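Local structure of conserved hypothetical alanine and leucine RICH protein (Mycobacterium tuberculosis, 2WAM) at residues A[66-71]-A[165-170]; A[133-138]-A[143-148]. The protein is of unknown function, a PAC2-family member representing a duplicated gene family in actinobacteria. All coordinates share one frame; numbering follows the deposited sequence.

Interaction 1 (A[66-71]-A[165-170]); sequences PVLVHA and LLAERL
The pyrrolidine ring of P66 turns its CG–CD side to the main-chain carbonyl of L170: P66 CD lies 3.6 Å from L170 O, and P66 CG is equally close to it. The contact is van der Waals in kind, two ring methylenes resting on a carbonyl oxygen, with the backbone of L170 doing the touching and its isobutyl group directed elsewhere. L58, from a loop, packs on both P66 and L170 and closes this end of the contact. Two residues further on, in strand 67-73, L68 meets the helix methyl to methyl, its CD2 4.2 Å from CB of A167. With CG anti to the backbone N (chi1 168°), the leucine branch extends from the sheet toward the helix and bridges a CA–CA separation of 7.5 Å between L68 and A167. The pairing follows the two periodicities: P66 and L68 are two residues apart on one side of the extended chain; A167, in the last turn of helix 156-169, and L170, three residues on, come to the strand from the same side. The contact is small, with 107 Å² buried, but all four participants are buried and the packing is apolar apart from the carbonyl. R169, on the same turn, makes a salt bridge to E42 of the second subunit, whose F53 also packs on L170. Helix 156-169 is the connection of a beta-alpha-beta crossover from strand 143-148 to strand 174-183, and it lies over strand 67-73, which runs parallel between them; L166 and L170 carry the packing on to strand 94-101.

Interaction 2 (A[133-138]-A[143-148]); sequences LYALRD and PFLLLA
L136 and F144 face each other as a hydrogen-bonded antiparallel pair, with CB of L136 over one face of the phenyl ring, 4.1 Å from its centroid and offset toward the rim, a CH-pi contact. F144 CG stands between its own backbone N and carbonyl carbon (chi1 66°), which swings the ring back over the partner strand; there D138 N lies at the ring edge, 3.9 Å from F144 CE2. The CD1 branch of L136 runs the other way and crosses to CB of L146 at 3.6 Å. On the reverse face, L133 CD1 reaches between L145 and L147, 4.1 Å from CB of L145, while L145 CD2 packs 4.0 Å from CB of A135. Four backbone bonds join the strands, Y134 with L146 and L136 with F144 each bonding in both directions; L136 N to F144 O is 2.8 Å long and nearly straight (178°). In the connecting turn, D138 OD2 accepts from the backbone N of both I140 and T142, bracing the turn. Y134 OH bonds to E130. In the mixed sheet the hairpin lies between strands 94-101 and 67-73. Helix 81-92 covers the face bearing Y134, L136 and L146, whereas L170, just after helix 156-169, packs on L145 from the opposite one.

In the fold
The two contacts meet on the same mixed sheet, their centres about 9 Å apart. Strands 67-73 and 143-148 are parallel neighbours: probable hydrogen bonds run from L147 N to V69 O and from A71 N to L147 O, both 2.7 Å. Along the chain, both strands of interaction 2 fall between the two segments of interaction 1 in the sequence; strand 143-148 ends the hairpin and leads into helix 156-169, which packs back against strand 67-73. Local hairpin pairing thus builds part of the sheet, and the distant helix contact covers one side of it. L68 and L145 touch, joining both contacts in one apolar layer beneath that helix.

Interaction 1 (A[66-71]-A[165-170])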
loop_
_atom_site.group_PDB
_atom_site.type_symbol
_atom_site.label_atom_id
_atom_site.label_comp_id
_atom_site.label_asym_id
_atom_site.label_seq_id
_atom_site.Cartn_x
_atom_site.Cartn_y
_atom_site.Cartn_z
ATOM N N PRO A 66 -14.285 24.324 17.646
ATOM C CA PRO A 66 -12.946 24.703 18.118
ATOM C C PRO A 66 -12.188 25.643 17.175
ATOM O O PRO A 66 -12.341 25.598 15.959
ATOM C CB PRO A 66 -12.189 23.369 18.164
ATOM C CG PRO A 66 -13.152 22.316 17.752
ATOM C CD PRO A 66 -14.291 22.972 17.068
ATOM N N VAL A 67 -11.356 26.487 17.765
ATOM C CA VAL A 67 -10.335 27.229 17.039
ATOM C C VAL A 67 -9.123 26.307 16.796
ATOM O O VAL A 67 -8.779 25.477 17.643
ATOM C CB VAL A 67 -9.920 28.474 17.852
ATOM C CG1 VAL A 67 -8.603 29.034 17.383
ATOM C CG2 VAL A 67 -11.008 29.521 17.772
ATOM N N LEU A 68 -8.505 26.425 15.624
ATOM C CA LEU A 68 -7.289 25.689 15.322
ATOM C C LEU A 68 -6.133 26.670 15.231
ATOM O O LEU A 68 -6.172 27.597 14.431
ATOM C CB LEU A 68 -7.413 24.919 14.004
ATOM C CG LEU A 68 -6.097 24.337 13.458
ATOM C CD1 LEU A 68 -5.443 23.369 14.452
ATOM C CD2 LEU A 68 -6.311 23.656 12.120
ATOM N N VAL A 69 -5.112 26.458 16.056
ATOM C CA VAL A 69 -3.894 27.257 16.017
ATOM C C VAL A 69 -2.788 26.410 15.408
ATOM O O VAL A 69 -2.594 25.272 15.823
ATOM C CB VAL A 69 -3.443 27.675 17.442
ATOM C CG1 VAL A 69 -2.206 28.525 17.371
ATOM C CG2 VAL A 69 -4.556 28.403 18.172
ATOM N N HIS A 70 -2.071 26.947 14.423
ATOM C CA HIS A 70 -0.904 26.249 13.865
ATOM C C HIS A 70 0.401 27.007 14.098
ATOM O O HIS A 70 0.505 28.214 13.832
ATOM C CB HIS A 70 -1.080 25.828 12.381
ATOM C CG HIS A 70 -1.506 26.930 11.455
ATOM N ND1 HIS A 70 -0.688 27.422 10.458
ATOM C CD2 HIS A 70 -2.679 27.600 11.338
ATOM C CE1 HIS A 70 -1.331 28.358 9.781
ATOM N NE2 HIS A 70 -2.542 28.487 10.295
ATOM N N ALA A 71 1.387 26.273 14.609
ATOM C CA ALA A 71 2.688 26.832 14.961
ATOM C C ALA A 71 3.811 25.908 14.517
ATOM O O ALA A 71 4.120 24.932 15.193
ATOM C CB ALA A 71 2.766 27.069 16.465
ATOM N N LEU A 165 -8.648 18.115 6.372
ATOM C CA LEU A 165 -9.650 17.075 6.564
ATOM C C LEU A 165 -9.899 16.768 8.048
ATOM O O LEU A 165 -11.020 16.447 8.439
ATOM C CB LEU A 165 -9.290 15.811 5.784
ATOM C CG LEU A 165 -10.249 14.622 5.915
ATOM C CD1 LEU A 165 -10.142 13.732 4.688
ATOM C CD2 LEU A 165 -10.029 13.801 7.202
ATOM N N LEU A 166 -8.862 16.870 8.872
ATOM C CA LEU A 166 -9.024 16.711 10.313
ATOM C C LEU A 166 -9.821 17.879 10.896
ATOM O O LEU A 166 -10.754 17.679 11.676
ATOM C CB LEU A 166 -7.661 16.584 10.995
ATOM C CG LEU A 166 -7.085 15.166 10.983
ATOM C CD1 LEU A 166 -5.728 15.114 11.651
ATOM C CD2 LEU A 166 -8.038 14.232 11.685
ATOM N N ALA A 167 -9.453 19.096 10.496
ATOM C CA ALA A 167 -10.137 20.306 10.939
ATOM C C ALA A 167 -11.632 20.273 10.599
ATOM O O ALA A 167 -12.467 20.675 11.403
ATOM C CB ALA A 167 -9.466 21.553 10.349
ATOM N N GLU A 168 -11.976 19.776 9.415
ATOM C CA GLU A 168 -13.387 19.648 9.067
ATOM C C GLU A 168 -14.096 18.589 9.922
ATOM O O GLU A 168 -15.111 18.882 10.554
ATOM C CB GLU A 168 -13.567 19.392 7.578
ATOM C CG GLU A 168 -13.241 20.603 6.718
ATOM C CD GLU A 168 -12.994 20.254 5.251
ATOM O OE1 GLU A 168 -13.255 19.095 4.858
ATOM O OE2 GLU A 168 -12.536 21.142 4.496
ATOM N N ARG A 169 -13.561 17.372 9.949
ATOM C CA ARG A 169 -14.113 16.324 10.803
ATOM C C ARG A 169 -14.316 16.802 12.241
ATOM O O ARG A 169 -15.275 16.399 12.903
ATOM C CB ARG A 169 -13.216 15.087 10.819
ATOM C CG ARG A 169 -13.207 14.306 9.522
ATOM C CD ARG A 169 -14.613 13.970 9.080
ATOM N NE ARG A 169 -14.628 13.520 7.696
ATOM C CZ ARG A 169 -14.758 14.331 6.651
ATOM N NH1 ARG A 169 -14.891 15.637 6.842
ATOM N NH2 ARG A 169 -14.757 13.840 5.417
ATOM N N LEU A 170 -13.412 17.655 12.719
ATOM C CA LEU A 170 -13.423 18.051 14.117
ATOM C C LEU A 170 -14.190 19.334 14.396
ATOM O O LEU A 170 -14.271 19.757 15.538
ATOM C CB LEU A 170 -12.000 18.146 14.675
ATOM C CG LEU A 170 -11.188 16.849 14.768
ATOM C CD1 LEU A 170 -9.791 17.149 15.251
ATOM C CD2 LEU A 170 -11.842 15.846 15.685
#

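Interaction 2 (A[133-138]-A[143-148])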
loop_
_atom_site.group_PDB
_atom_site.type_symbol
_atom_site.label_atom_id
_atom_site.label_comp_id
_atom_site.label_asym_id
_atom_site.label_seq_id
_atom_site.Cartn_x
_atom_site.Cartn_y
_atom_site.Cartn_z
ATOM N N LEU A 133 -0.957 17.137 16.280
ATOM C CA LEU A 133 -2.187 17.885 16.488
ATOM C C LEU A 133 -2.680 17.620 17.904
ATOM O O LEU A 133 -3.023 16.483 18.232
ATOM C CB LEU A 133 -3.253 17.470 15.467
ATOM C CG LEU A 133 -4.598 18.199 15.583
ATOM C CD1 LEU A 133 -4.415 19.692 15.461
ATOM C CD2 LEU A 133 -5.556 17.711 14.545
ATOM N N TYR A 134 -2.707 18.661 18.733
ATOM C CA TYR A 134 -3.183 18.563 20.124
ATOM C C TYR A 134 -4.573 19.161 20.371
ATOM O O TYR A 134 -4.983 20.106 19.702
ATOM C CB TYR A 134 -2.216 19.274 21.072
ATOM C CG TYR A 134 -0.818 18.719 21.066
ATOM C CD1 TYR A 134 0.182 19.322 20.320
ATOM C CD2 TYR A 134 -0.497 17.593 21.811
ATOM C CE1 TYR A 134 1.466 18.824 20.311
ATOM C CE2 TYR A 134 0.780 17.089 21.809
ATOM C CZ TYR A 134 1.763 17.714 21.057
ATOM O OH TYR A 134 3.044 17.211 21.049
ATOM N N ALA A 135 -5.282 18.600 21.349
ATOM C CA ALA A 135 -6.481 19.221 21.920
ATOM C C ALA A 135 -6.128 19.800 23.282
ATOM O O ALA A 135 -5.573 19.112 24.121
ATOM C CB ALA A 135 -7.599 18.217 22.062
ATOM N N LEU A 136 -6.448 21.068 23.487
ATOM C CA LEU A 136 -6.196 21.737 24.752
ATOM C C LEU A 136 -7.494 22.339 25.299
ATOM O O LEU A 136 -8.510 22.382 24.607
ATOM C CB LEU A 136 -5.151 22.849 24.576
ATOM C CG LEU A 136 -3.718 22.488 24.169
ATOM C CD1 LEU A 136 -3.657 22.158 22.695
ATOM C CD2 LEU A 136 -2.751 23.641 24.472
ATOM N N ARG A 137 -7.452 22.807 26.543
ATOM C CA ARG A 137 -8.549 23.579 27.110
ATOM C C ARG A 137 -7.993 24.825 27.766
ATOM O O ARG A 137 -6.992 24.762 28.476
ATOM C CB ARG A 137 -9.346 22.766 28.129
ATOM C CG ARG A 137 -9.650 21.349 27.693
ATOM C CD ARG A 137 -10.429 20.613 28.756
ATOM N NE ARG A 137 -11.859 20.800 28.565
ATOM C CZ ARG A 137 -12.738 20.875 29.554
ATOM N NH1 ARG A 137 -12.328 20.798 30.816
ATOM N NH2 ARG A 137 -14.022 21.041 29.278
ATOM N N ASP A 138 -8.638 25.960 27.520
ATOM C CA ASP A 138 -8.210 27.216 28.121
ATOM C C ASP A 138 -8.661 27.321 29.582
ATOM O O ASP A 138 -9.238 26.382 30.130
ATOM C CB ASP A 138 -8.701 28.412 27.302
ATOM C CG ASP A 138 -10.180 28.676 27.474
ATOM O OD1 ASP A 138 -10.664 29.650 26.858
ATOM O OD2 ASP A 138 -10.855 27.922 28.219
ATOM N N PRO A 143 -12.477 24.126 24.705
ATOM C CA PRO A 143 -11.551 23.284 23.924
ATOM C C PRO A 143 -11.010 24.016 22.706
ATOM O O PRO A 143 -11.719 24.826 22.110
ATOM C CB PRO A 143 -12.428 22.101 23.467
ATOM C CG PRO A 143 -13.641 22.154 24.366
ATOM C CD PRO A 143 -13.852 23.602 24.681
ATOM N N PHE A 144 -9.758 23.756 22.357
ATOM C CA PHE A 144 -9.232 24.223 21.084
ATOM C C PHE A 144 -8.137 23.303 20.591
ATOM O O PHE A 144 -7.645 22.468 21.344
ATOM C CB PHE A 144 -8.795 25.703 21.130
ATOM C CG PHE A 144 -7.615 25.988 22.027
ATOM C CD1 PHE A 144 -6.347 26.149 21.495
ATOM C CD2 PHE A 144 -7.782 26.145 23.398
ATOM C CE1 PHE A 144 -5.259 26.438 22.318
ATOM C CE2 PHE A 144 -6.696 26.430 24.223
ATOM C CZ PHE A 144 -5.436 26.576 23.682
ATOM N N LEU A 145 -7.779 23.441 19.317
ATOM C CA LEU A 145 -6.746 22.596 18.725
ATOM C C LEU A 145 -5.435 23.354 18.499
ATOM O O LEU A 145 -5.424 24.564 18.220
ATOM C CB LEU A 145 -7.245 21.985 17.414
ATOM C CG LEU A 145 -8.426 21.024 17.542
ATOM C CD1 LEU A 145 -8.918 20.565 16.175
ATOM C CD2 LEU A 145 -8.031 19.836 18.404
ATOM N N LEU A 146 -4.332 22.631 18.632
ATOM C CA LEU A 146 -3.011 23.187 18.377
ATOM C C LEU A 146 -2.262 22.238 17.477
ATOM O O LEU A 146 -2.062 21.093 17.833
ATOM C CB LEU A 146 -2.214 23.359 19.678
ATOM C CG LEU A 146 -0.737 23.755 19.482
ATOM C CD1 LEU A 146 -0.595 25.118 18.801
ATOM C CD2 LEU A 146 0.038 23.751 20.791
ATOM N N LEU A 147 -1.863 22.721 16.306
ATOM C CA LEU A 147 -0.965 21.993 15.410
ATOM C C LEU A 147 0.454 22.547 15.566
ATOM O O LEU A 147 0.688 23.723 15.284
ATOM C CB LEU A 147 -1.425 22.149 13.956
ATOM C CG LEU A 147 -0.509 21.539 12.889
ATOM C CD1 LEU A 147 -0.529 20.011 12.949
ATOM C CD2 LEU A 147 -0.892 22.039 11.523
ATOM N N ALA A 148 1.398 21.715 16.011
ATOM C CA ALA A 148 2.754 22.202 16.316
ATOM C C ALA A 148 3.848 21.188 16.052
ATOM O O ALA A 148 3.586 19.992 15.919
ATOM C CB ALA A 148 2.842 22.717 17.766
#